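Hydroxyindole o-methyltransferase (Homo sapiens, PDB 4A6D) transfers a methyl group from S-adenosyl-L-methionine to N-acetylserotonin, yielding melatonin and S-adenosyl-L-homocysteine, and works as a homodimer. Local coordinates at residues Leu62-Cys67 against Lys71-Glu76; Val137-Glu140 against Thr144-Tyr147; Trp216-His221 against Ile230-Gly235; Glu283-Glu288 against Phe329-Thr334. One frame throughout, in Å; residues are numbered along the deposited sequence.

Contact 1 (Leu62-Cys67 against Lys71-Glu76)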
# COMPACT_ATOMS: atom_id res chain seq x y z
N LEU A 62 -13.46 8.54 10.01
CA LEU A 62 -13.08 7.78 8.83
C LEU A 62 -12.08 6.73 9.21
O LEU A 62 -12.30 5.55 8.94
CB LEU A 62 -12.51 8.71 7.73
CG LEU A 62 -13.53 9.53 6.94
CD1 LEU A 62 -12.84 10.48 5.98
CD2 LEU A 62 -14.46 8.63 6.15
N LEU A 63 -11.05 7.13 9.97
CA LEU A 63 -9.98 6.26 10.44
C LEU A 63 -10.50 5.11 11.32
O LEU A 63 -10.15 3.96 11.06
CB LEU A 63 -8.92 7.10 11.18
CG LEU A 63 -7.53 6.48 11.35
CD1 LEU A 63 -6.65 6.78 10.14
CD2 LEU A 63 -6.86 7.03 12.59
N LEU A 64 -11.33 5.42 12.33
CA LEU A 64 -11.90 4.42 13.25
C LEU A 64 -12.83 3.46 12.50
O LEU A 64 -12.72 2.25 12.69
CB LEU A 64 -12.69 5.09 14.40
CG LEU A 64 -11.91 5.92 15.43
CD1 LEU A 64 -12.87 6.77 16.26
CD2 LEU A 64 -11.06 5.03 16.35
N ASP A 65 -13.71 4.00 11.62
CA ASP A 65 -14.64 3.19 10.84
C ASP A 65 -13.93 2.25 9.90
O ASP A 65 -14.32 1.08 9.81
CB ASP A 65 -15.69 4.05 10.13
CG ASP A 65 -16.73 4.67 11.05
OD1 ASP A 65 -16.88 4.17 12.20
OD2 ASP A 65 -17.42 5.63 10.62
N ILE A 66 -12.84 2.70 9.25
CA ILE A 66 -12.05 1.82 8.39
C ILE A 66 -11.41 0.70 9.27
O ILE A 66 -11.49 -0.46 8.88
CB ILE A 66 -11.02 2.59 7.52
CG1 ILE A 66 -11.77 3.48 6.51
CG2 ILE A 66 -10.05 1.64 6.81
CD1 ILE A 66 -11.09 4.68 6.05
N CYS A 67 -10.89 1.05 10.47
CA CYS A 67 -10.28 0.11 11.42
C CYS A 67 -11.26 -0.99 11.84
O CYS A 67 -10.85 -2.15 11.95
CB CYS A 67 -9.70 0.84 12.63
SG CYS A 67 -8.13 1.69 12.30
N LYS A 71 -11.18 -5.09 10.91
CA LYS A 71 -11.11 -5.99 12.09
C LYS A 71 -9.96 -5.65 13.03
O LYS A 71 -9.51 -6.50 13.80
CB LYS A 71 -11.18 -7.50 11.75
CG LYS A 71 -12.51 -7.96 11.13
CD LYS A 71 -12.41 -8.23 9.61
CE LYS A 71 -11.61 -9.48 9.24
NZ LYS A 71 -11.19 -9.49 7.81
N LEU A 72 -9.50 -4.38 12.98
CA LEU A 72 -8.46 -3.93 13.90
C LEU A 72 -9.19 -3.41 15.14
O LEU A 72 -8.66 -3.49 16.25
CB LEU A 72 -7.55 -2.85 13.28
CG LEU A 72 -6.79 -3.23 12.00
CD1 LEU A 72 -6.20 -2.01 11.32
CD2 LEU A 72 -5.74 -4.31 12.27
N LEU A 73 -10.44 -2.92 14.97
CA LEU A 73 -11.29 -2.45 16.07
C LEU A 73 -12.71 -3.04 16.05
O LEU A 73 -13.20 -3.49 15.00
CB LEU A 73 -11.37 -0.91 16.12
CG LEU A 73 -10.09 -0.10 16.36
CD1 LEU A 73 -10.41 1.37 16.33
CD2 LEU A 73 -9.42 -0.47 17.69
N LYS A 74 -13.37 -3.03 17.21
CA LYS A 74 -14.75 -3.47 17.38
C LYS A 74 -15.60 -2.24 17.71
O LYS A 74 -15.12 -1.34 18.41
CB LYS A 74 -14.89 -4.50 18.52
CG LYS A 74 -14.36 -5.91 18.24
CD LYS A 74 -15.04 -6.99 19.10
CE LYS A 74 -14.61 -7.00 20.55
NZ LYS A 74 -15.17 -8.15 21.32
N VAL A 75 -16.84 -2.19 17.22
CA VAL A 75 -17.73 -1.07 17.52
C VAL A 75 -18.96 -1.62 18.23
O VAL A 75 -19.26 -2.81 18.12
CB VAL A 75 -18.04 -0.18 16.28
CG1 VAL A 75 -18.96 -0.87 15.28
CG2 VAL A 75 -18.61 1.18 16.69
N GLU A 76 -19.62 -0.76 19.02
CA GLU A 76 -20.85 -1.06 19.74
C GLU A 76 -21.69 0.20 19.78
O GLU A 76 -21.16 1.30 19.63
CB GLU A 76 -20.59 -1.68 21.15
CG GLU A 76 -20.50 -0.71 22.32
CD GLU A 76 -19.92 -1.30 23.59
OE1 GLU A 76 -20.69 -1.87 24.40
OE2 GLU A 76 -18.69 -1.19 23.78

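Contact 2 (Val137-Glu140 against Thr144-Tyr147). With SAM (S-adenosylmethionine), chain D.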
# COMPACT_ATOMS: atom_id res chain seq x y z
N VAL A 137 19.85 11.67 0.81
CA VAL A 137 20.94 11.13 1.61
C VAL A 137 21.81 10.10 0.84
O VAL A 137 21.28 9.05 0.42
CB VAL A 137 20.40 10.59 2.98
CG1 VAL A 137 21.47 9.82 3.76
CG2 VAL A 137 19.82 11.72 3.83
N PRO A 138 23.14 10.36 0.71
CA PRO A 138 24.03 9.38 0.04
C PRO A 138 24.09 8.03 0.76
O PRO A 138 24.22 7.97 1.99
CB PRO A 138 25.40 10.09 0.03
CG PRO A 138 25.10 11.54 0.27
CD PRO A 138 23.91 11.54 1.18
N ALA A 139 23.94 6.93 -0.01
CA ALA A 139 23.92 5.56 0.50
C ALA A 139 25.16 4.72 0.14
O ALA A 139 25.08 3.49 0.21
CB ALA A 139 22.65 4.85 0.04
N GLU A 140 26.31 5.36 -0.18
CA GLU A 140 27.57 4.67 -0.53
C GLU A 140 28.09 3.70 0.56
O GLU A 140 28.77 2.72 0.27
CB GLU A 140 28.64 5.66 -1.01
CG GLU A 140 28.33 6.26 -2.37
CD GLU A 140 29.43 7.12 -2.97
OE1 GLU A 140 30.59 6.66 -3.05
OE2 GLU A 140 29.12 8.27 -3.37
N THR A 144 24.92 4.51 7.09
CA THR A 144 24.91 5.96 7.34
C THR A 144 23.64 6.58 6.71
O THR A 144 23.12 7.59 7.21
CB THR A 144 26.23 6.70 6.96
OG1 THR A 144 26.43 6.72 5.55
CG2 THR A 144 27.46 6.16 7.69
N ALA A 145 23.13 5.94 5.64
CA ALA A 145 21.88 6.32 4.96
C ALA A 145 20.67 5.86 5.81
O ALA A 145 19.71 6.63 5.95
CB ALA A 145 21.82 5.70 3.58
N ILE A 146 20.75 4.63 6.39
CA ILE A 146 19.73 4.02 7.27
C ILE A 146 19.66 4.80 8.63
O ILE A 146 18.55 5.04 9.12
CB ILE A 146 19.96 2.48 7.43
CG1 ILE A 146 19.72 1.75 6.09
CG2 ILE A 146 19.12 1.88 8.57
CD1 ILE A 146 20.18 0.30 6.03
N TYR A 147 20.83 5.18 9.22
CA TYR A 147 20.89 5.96 10.47
C TYR A 147 21.26 7.42 10.16
O TYR A 147 22.25 7.96 10.67
CB TYR A 147 21.87 5.35 11.50
CG TYR A 147 21.79 3.85 11.71
CD1 TYR A 147 20.57 3.22 11.92
CD2 TYR A 147 22.95 3.08 11.82
CE1 TYR A 147 20.50 1.85 12.16
CE2 TYR A 147 22.88 1.70 12.05
CZ TYR A 147 21.66 1.10 12.24
OH TYR A 147 21.58 -0.26 12.48
N SAM D . 20.23 -8.59 14.20
CA SAM D . 19.21 -7.54 14.43
C SAM D . 17.73 -7.94 14.22
O SAM D . 17.49 -8.84 13.44
OXT SAM D . 16.76 -7.38 14.82
CB SAM D . 19.62 -6.35 13.60
CG SAM D . 19.47 -6.57 12.09
SD SAM D . 19.89 -5.00 11.25
CE SAM D . 19.21 -5.29 9.67
C5' SAM D . 21.63 -5.24 10.74
C4' SAM D . 22.47 -4.86 11.96
O4' SAM D . 23.82 -4.94 11.52
C3' SAM D . 22.23 -3.38 12.44
O3' SAM D . 21.98 -3.32 13.86
C2' SAM D . 23.53 -2.66 11.97
O2' SAM D . 23.98 -1.53 12.73
C1' SAM D . 24.55 -3.81 12.06
N9 SAM D . 25.75 -3.58 11.23
C8 SAM D . 25.78 -3.13 9.91
N7 SAM D . 27.01 -3.05 9.50
C5 SAM D . 27.87 -3.38 10.54
C6 SAM D . 29.26 -3.45 10.72
N6 SAM D . 30.07 -3.21 9.66
N1 SAM D . 29.77 -3.87 11.93
C2 SAM D . 28.98 -4.11 12.98
N3 SAM D . 27.64 -4.04 12.84
C4 SAM D . 27.06 -3.74 11.67

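Contact 3 (Trp216-His221 against Ile230-Gly235)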
# COMPACT_ATOMS: atom_id res chain seq x y z
N TRP A 216 25.99 2.48 21.79
CA TRP A 216 25.77 3.64 22.66
C TRP A 216 24.29 3.86 22.86
O TRP A 216 23.85 3.93 24.00
CB TRP A 216 26.50 4.88 22.10
CG TRP A 216 26.41 6.12 22.95
CD1 TRP A 216 25.55 7.17 22.78
CD2 TRP A 216 27.27 6.49 24.04
NE1 TRP A 216 25.81 8.16 23.70
CE2 TRP A 216 26.85 7.76 24.50
CE3 TRP A 216 28.36 5.87 24.68
CZ2 TRP A 216 27.48 8.42 25.57
CZ3 TRP A 216 29.00 6.53 25.73
CH2 TRP A 216 28.55 7.78 26.17
N THR A 217 23.51 3.86 21.76
CA THR A 217 22.05 4.01 21.77
C THR A 217 21.38 2.86 22.56
O THR A 217 20.46 3.12 23.34
CB THR A 217 21.50 4.12 20.33
OG1 THR A 217 22.15 5.20 19.66
CG2 THR A 217 20.01 4.34 20.29
N ALA A 218 21.85 1.61 22.35
CA ALA A 218 21.35 0.42 23.03
C ALA A 218 21.48 0.55 24.55
O ALA A 218 20.52 0.29 25.27
CB ALA A 218 22.06 -0.83 22.53
N LYS A 219 22.66 1.00 25.04
CA LYS A 219 22.92 1.18 26.47
C LYS A 219 22.15 2.37 27.06
O LYS A 219 21.72 2.30 28.21
CB LYS A 219 24.43 1.26 26.73
CG LYS A 219 25.15 -0.03 26.37
CD LYS A 219 26.66 0.06 26.52
CE LYS A 219 27.16 -0.63 27.76
NZ LYS A 219 27.01 -2.11 27.68
N GLN A 220 21.94 3.42 26.26
CA GLN A 220 21.23 4.64 26.67
C GLN A 220 19.71 4.51 26.72
O GLN A 220 19.07 5.23 27.48
CB GLN A 220 21.61 5.82 25.77
CG GLN A 220 22.98 6.43 26.07
CD GLN A 220 23.20 7.77 25.40
OE1 GLN A 220 23.92 8.64 25.91
NE2 GLN A 220 22.62 7.98 24.21
N HIS A 221 19.12 3.64 25.88
CA HIS A 221 17.66 3.49 25.79
C HIS A 221 17.06 2.14 26.21
O HIS A 221 15.83 2.03 26.30
CB HIS A 221 17.17 3.95 24.41
CG HIS A 221 17.38 5.42 24.16
ND1 HIS A 221 18.62 5.92 23.78
CD2 HIS A 221 16.52 6.45 24.28
CE1 HIS A 221 18.46 7.22 23.66
NE2 HIS A 221 17.22 7.59 23.95
N ILE A 230 24.64 -10.95 29.31
CA ILE A 230 24.82 -10.13 28.10
C ILE A 230 25.90 -9.07 28.26
O ILE A 230 25.91 -8.33 29.24
CB ILE A 230 23.47 -9.54 27.61
CG1 ILE A 230 22.35 -10.61 27.61
CG2 ILE A 230 23.59 -8.86 26.23
CD1 ILE A 230 20.96 -10.07 27.89
N ASP A 231 26.77 -8.98 27.26
CA ASP A 231 27.89 -8.05 27.15
C ASP A 231 27.75 -7.31 25.81
O ASP A 231 27.00 -7.76 24.95
CB ASP A 231 29.22 -8.85 27.22
CG ASP A 231 30.51 -8.09 26.99
OD1 ASP A 231 30.56 -6.88 27.31
OD2 ASP A 231 31.49 -8.72 26.53
N PHE A 232 28.45 -6.18 25.64
CA PHE A 232 28.44 -5.40 24.41
C PHE A 232 29.85 -5.12 23.95
O PHE A 232 30.70 -4.77 24.77
CB PHE A 232 27.72 -4.07 24.63
CG PHE A 232 26.23 -4.16 24.47
CD1 PHE A 232 25.63 -3.98 23.23
CD2 PHE A 232 25.41 -4.43 25.56
CE1 PHE A 232 24.24 -4.10 23.09
CE2 PHE A 232 24.03 -4.54 25.42
CZ PHE A 232 23.46 -4.38 24.18
N GLN A 233 30.12 -5.32 22.66
CA GLN A 233 31.38 -4.96 22.01
C GLN A 233 30.96 -4.10 20.81
O GLN A 233 30.02 -4.44 20.09
CB GLN A 233 32.26 -6.15 21.55
CG GLN A 233 33.74 -5.72 21.26
CD GLN A 233 34.73 -6.74 20.66
OE1 GLN A 233 35.10 -7.78 21.29
NE2 GLN A 233 35.36 -6.35 19.53
N GLU A 234 31.63 -2.98 20.65
CA GLU A 234 31.41 -2.09 19.53
C GLU A 234 32.53 -2.28 18.51
O GLU A 234 33.67 -2.59 18.87
CB GLU A 234 31.29 -0.62 19.98
CG GLU A 234 32.42 -0.13 20.87
CD GLU A 234 32.35 1.33 21.21
OE1 GLU A 234 31.23 1.84 21.47
OE2 GLU A 234 33.42 1.98 21.24
N GLY A 235 32.17 -2.11 17.24
CA GLY A 235 33.12 -2.23 16.15
C GLY A 235 32.51 -2.45 14.78
O GLY A 235 31.29 -2.33 14.59

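Contact 4 (Glu283-Glu288 against Phe329-Thr334). With SO4 (sulfate ion), chain E.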
# COMPACT_ATOMS: atom_id res chain seq x y z
N GLU A 283 17.24 -15.88 8.83
CA GLU A 283 16.69 -15.16 7.69
C GLU A 283 15.36 -15.82 7.25
O GLU A 283 15.07 -16.95 7.64
CB GLU A 283 17.69 -15.14 6.51
CG GLU A 283 19.04 -14.44 6.73
CD GLU A 283 19.05 -12.93 6.71
OE1 GLU A 283 17.99 -12.32 6.98
OE2 GLU A 283 20.14 -12.34 6.53
N SER A 284 14.57 -15.09 6.44
CA SER A 284 13.33 -15.58 5.86
C SER A 284 13.74 -16.30 4.58
O SER A 284 14.21 -15.68 3.61
CB SER A 284 12.37 -14.43 5.53
OG SER A 284 11.06 -14.97 5.41
N LEU A 285 13.60 -17.60 4.59
CA LEU A 285 14.03 -18.43 3.48
C LEU A 285 13.10 -18.40 2.29
O LEU A 285 11.89 -18.52 2.45
CB LEU A 285 14.27 -19.89 3.95
CG LEU A 285 15.43 -20.12 4.93
CD1 LEU A 285 15.44 -21.57 5.43
CD2 LEU A 285 16.76 -19.77 4.31
N LEU A 286 13.68 -18.22 1.11
CA LEU A 286 12.92 -18.23 -0.14
C LEU A 286 12.72 -19.67 -0.57
O LEU A 286 13.64 -20.47 -0.42
CB LEU A 286 13.68 -17.49 -1.25
CG LEU A 286 13.27 -16.07 -1.57
CD1 LEU A 286 14.05 -15.60 -2.75
CD2 LEU A 286 11.78 -15.95 -1.91
N ASP A 287 11.55 -20.02 -1.15
CA ASP A 287 11.36 -21.40 -1.66
C ASP A 287 12.45 -21.60 -2.73
O ASP A 287 12.83 -20.63 -3.38
CB ASP A 287 9.96 -21.59 -2.33
CG ASP A 287 8.71 -21.52 -1.45
OD1 ASP A 287 8.83 -21.62 -0.22
OD2 ASP A 287 7.57 -21.36 -2.03
N GLU A 288 12.91 -22.83 -2.96
CA GLU A 288 13.91 -23.10 -3.99
C GLU A 288 13.65 -22.56 -5.41
O GLU A 288 14.60 -22.22 -6.11
CB GLU A 288 14.27 -24.58 -4.02
CG GLU A 288 15.18 -25.02 -2.88
CD GLU A 288 16.57 -24.42 -2.82
OE1 GLU A 288 17.04 -23.88 -3.85
OE2 GLU A 288 17.18 -24.50 -1.74
N PHE A 329 25.80 -28.20 7.03
CA PHE A 329 24.71 -27.26 6.75
C PHE A 329 23.36 -27.95 6.99
O PHE A 329 23.13 -29.08 6.53
CB PHE A 329 24.80 -26.76 5.30
CG PHE A 329 23.64 -25.88 4.86
CD1 PHE A 329 22.49 -26.44 4.29
CD2 PHE A 329 23.71 -24.50 4.98
CE1 PHE A 329 21.43 -25.63 3.89
CE2 PHE A 329 22.63 -23.70 4.60
CZ PHE A 329 21.50 -24.28 4.06
N GLN A 330 22.50 -27.26 7.75
CA GLN A 330 21.13 -27.68 8.11
C GLN A 330 20.32 -26.40 8.23
O GLN A 330 20.86 -25.36 8.63
CB GLN A 330 21.11 -28.40 9.48
CG GLN A 330 21.64 -29.84 9.49
CD GLN A 330 22.42 -30.21 10.73
OE1 GLN A 330 22.14 -29.76 11.85
NE2 GLN A 330 23.41 -31.08 10.55
N PHE A 331 19.06 -26.45 7.82
CA PHE A 331 18.14 -25.33 7.93
C PHE A 331 16.85 -25.89 8.53
O PHE A 331 16.62 -27.09 8.43
CB PHE A 331 17.88 -24.64 6.58
CG PHE A 331 17.02 -25.41 5.60
CD1 PHE A 331 17.58 -26.32 4.71
CD2 PHE A 331 15.64 -25.19 5.53
CE1 PHE A 331 16.78 -26.98 3.76
CE2 PHE A 331 14.84 -25.88 4.61
CZ PHE A 331 15.42 -26.77 3.73
N LYS A 332 16.06 -25.04 9.19
CA LYS A 332 14.80 -25.46 9.77
C LYS A 332 13.77 -24.41 9.41
O LYS A 332 14.01 -23.22 9.68
CB LYS A 332 14.90 -25.62 11.30
CG LYS A 332 15.82 -26.76 11.78
CD LYS A 332 15.15 -28.15 11.83
CE LYS A 332 16.13 -29.30 11.93
NZ LYS A 332 16.69 -29.44 13.29
N LYS A 333 12.70 -24.82 8.71
CA LYS A 333 11.59 -23.92 8.35
C LYS A 333 10.65 -23.93 9.56
O LYS A 333 10.11 -24.98 9.90
CB LYS A 333 10.88 -24.32 7.02
CG LYS A 333 11.47 -23.56 5.81
CD LYS A 333 10.41 -23.17 4.76
CE LYS A 333 10.88 -22.05 3.84
NZ LYS A 333 9.76 -21.31 3.17
N THR A 334 10.57 -22.78 10.25
CA THR A 334 9.81 -22.59 11.50
C THR A 334 8.29 -22.48 11.35
O THR A 334 7.57 -22.64 12.34
CB THR A 334 10.29 -21.33 12.24
OG1 THR A 334 10.08 -20.20 11.39
CG2 THR A 334 11.76 -21.43 12.72
S SO4 E . 28.00 -29.86 3.97
O1 SO4 E . 26.91 -30.76 3.55
O2 SO4 E . 27.42 -28.82 4.81
O3 SO4 E . 29.08 -30.58 4.71
O4 SO4 E . 28.59 -29.22 2.78
O HOH W 1 10.37 -18.83 4.84
O HOH W 2 7.21 -21.84 2.06

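Contact 1 (Leu62-Cys67 against Lys71-Glu76)
The carbonyl oxygen of Cys67 is gripped by two successive backbone amides where the chain leaves helix 57-69. Leu72 N donates to Cys67 O over 2.8 Å and arrives almost in line with the carbonyl bond. A second bond, 3.1 Å from Leu73 N to Cys67 O, comes in at a C=O...N angle of 111° and stands well above the carbonyl plane, so the two donors take quite different approaches to one oxygen. Lys71, with positive phi, ends the helical conformation, and paired amide bonds to the final turn make this a Schellman motif. It turns the chain from the helix toward strand 73-78, which pairs with strand 81-86 in a hairpin, consistent with the winged-helix character of O-methyltransferase dimerisation domains. Apolar packing follows the turn. Leu73 CD1 rests against Cys67 CB at 3.8 Å and against Leu64 CD2 at 3.7 Å, one methyl thereby bridging two positions a helical turn apart. With CG of Leu73 anti to its carbonyl carbon (chi1 -62°), the branch reaches Cys67 and Leu64; Phe34 and Leu37 of helix 33-39 also touch Leu73. Leu72 meets Leu25 of helix 7-31 and Tyr15 of the second subunit.

Contact 2 (Val137-Glu140 against Thr144-Tyr147)
The Tyr147 ring meets the bound S-adenosylmethionine at its edge, with O2' of the ribose lying near the ring plane. Tyr147 OH donates a 2.7 Å hydrogen bond to O2' of the cofactor. CG of Tyr147 stands anti to the carbonyl carbon (chi1 -46°), which carries the phenol off the end of the helix toward the sugar. The rings of Phe143 and Phe156 meet that of Tyr147, their planes inclined to it by about 40° and 75°, and probably help to fix its tilt. A phenylalanine in place of Tyr147 would probably keep much of this aromatic packing but leave the ribose O2' without its phenolic donor. Between the two segments the contact is small and apolar. Ala145 CB is met by Ala139 CB at 3.7 Å, and the carbonyl oxygen of Pro138 also comes against that methyl. Val137 approaches with a single branch, CG1, which lies 3.7 Å from Ala145 CA. Short helix 142-146 thus doubles back on the preceding loop 137-140, chiefly at Ala145, with Tyr131 of helix 131-135 touching both Ala139 and Ala145, while helix 150-161 contributes Phe156 against Ile146 and Arg153 against Tyr147.

Contact 3 (Trp216-His221 against Ile230-Gly235)
Bends at chi3 (104°) and chi4 (69°) bring the Lys219 amine down beside CB and CD2 of Phe232, while its CG lies over one face of the ring. Phe232 comes from strand 230-234 with CG anti to the carbonyl carbon (chi1 -85°); its CB is directed at the helix, and the ring meets Ala218 and Lys219. The two side chains run antiparallel alongside each other, so that the amine ends at the root of the aromatic group, with Lys219 NZ 3.5 Å from Phe232 CD2 and 3.7 Å from Phe232 CB. Ala218 supplies the other touch, its CB approaching Phe232 CE1 obliquely at 4.0 Å. The carboxylate of Asp231 lies further off, 6.0 Å from Lys219 NZ to Asp231 OD1, where its opposite charge may still favour this placing of the amine. Phe224 stacks edge-to-face with Phe232, and Val208 and Val215 pack on it too. Replacing Phe232 with an alanine is likely to open a gap beneath the helix, depriving the Lys219 chain of the face it lies across and Phe224 of this edge-to-face partner. Helix 212-221 connects the neighbouring parallel strands 205-210 and 230-234, a beta-alpha-beta crossover at one edge of the Rossmann-like sheet of class I methyltransferases, and the second strand leads into Gly235 of the S-adenosylmethionine site.

Contact 4 (Glu283-Glu288 against Phe329-Thr334)
At the margin of the methyltransferase sheet, Leu285 and Asp287 of the loop that follows strand 278-283 meet Phe331 of edge strand 329-332 and Lys333 just after it. The apolar half is Leu285 CD1 against Phe331 CD2, 3.6 Å apart, with the methyl set obliquely to the ring. Phe331 holds its CG between backbone N and carbonyl carbon (chi1 73°), which sets CD2 near that methyl, and Ile341 of the intervening strand 339-344 packs against both side chains. The polar half gathers round the Lys333 amine, whose aliphatic chain passes by CB of Leu285. Lys333 NZ forms a rather long salt bridge of 3.5 Å with Asp287 OD1, the aspartate side chain lying roughly perpendicular to the lysine chain. One water also joins this pair, accepting from Lys333 NZ at 2.8 Å and donating to Asp287 OD1. Another accepts from Lys333 NZ at 3.1 Å and donates to Leu285 O. Nearby, Glu283 OE2 is hydrogen-bonded to the backbone N of His255, the inferred proton donor/acceptor. Direct ion pairing and two water bridges together tie the Lys333 amine to the loop; the water probably screens part of the attraction between the charges.

Overall arrangement
Contact 1 belongs to the dimerisation domain and is mostly buried, its nearest atoms more than 20 Å from those of any other contact here; it alone joins its segments by direct hydrogen bonds, and it touches the second subunit. Contacts 3 and 4 reach the same seven-stranded sheet at its two outermost strands, 230-234 and 329-332, and both are partly buried. They differ in chemistry: contact 3 lays a lysine chain on a phenylalanine ring, whereas contact 4 pairs a leucine-aromatic touch with a hydrated ion pair. Contact 2 is small, apolar and near the surface, yet like contact 3 it includes a residue of the S-adenosylmethionine site; their nearest atoms are about 8 Å apart.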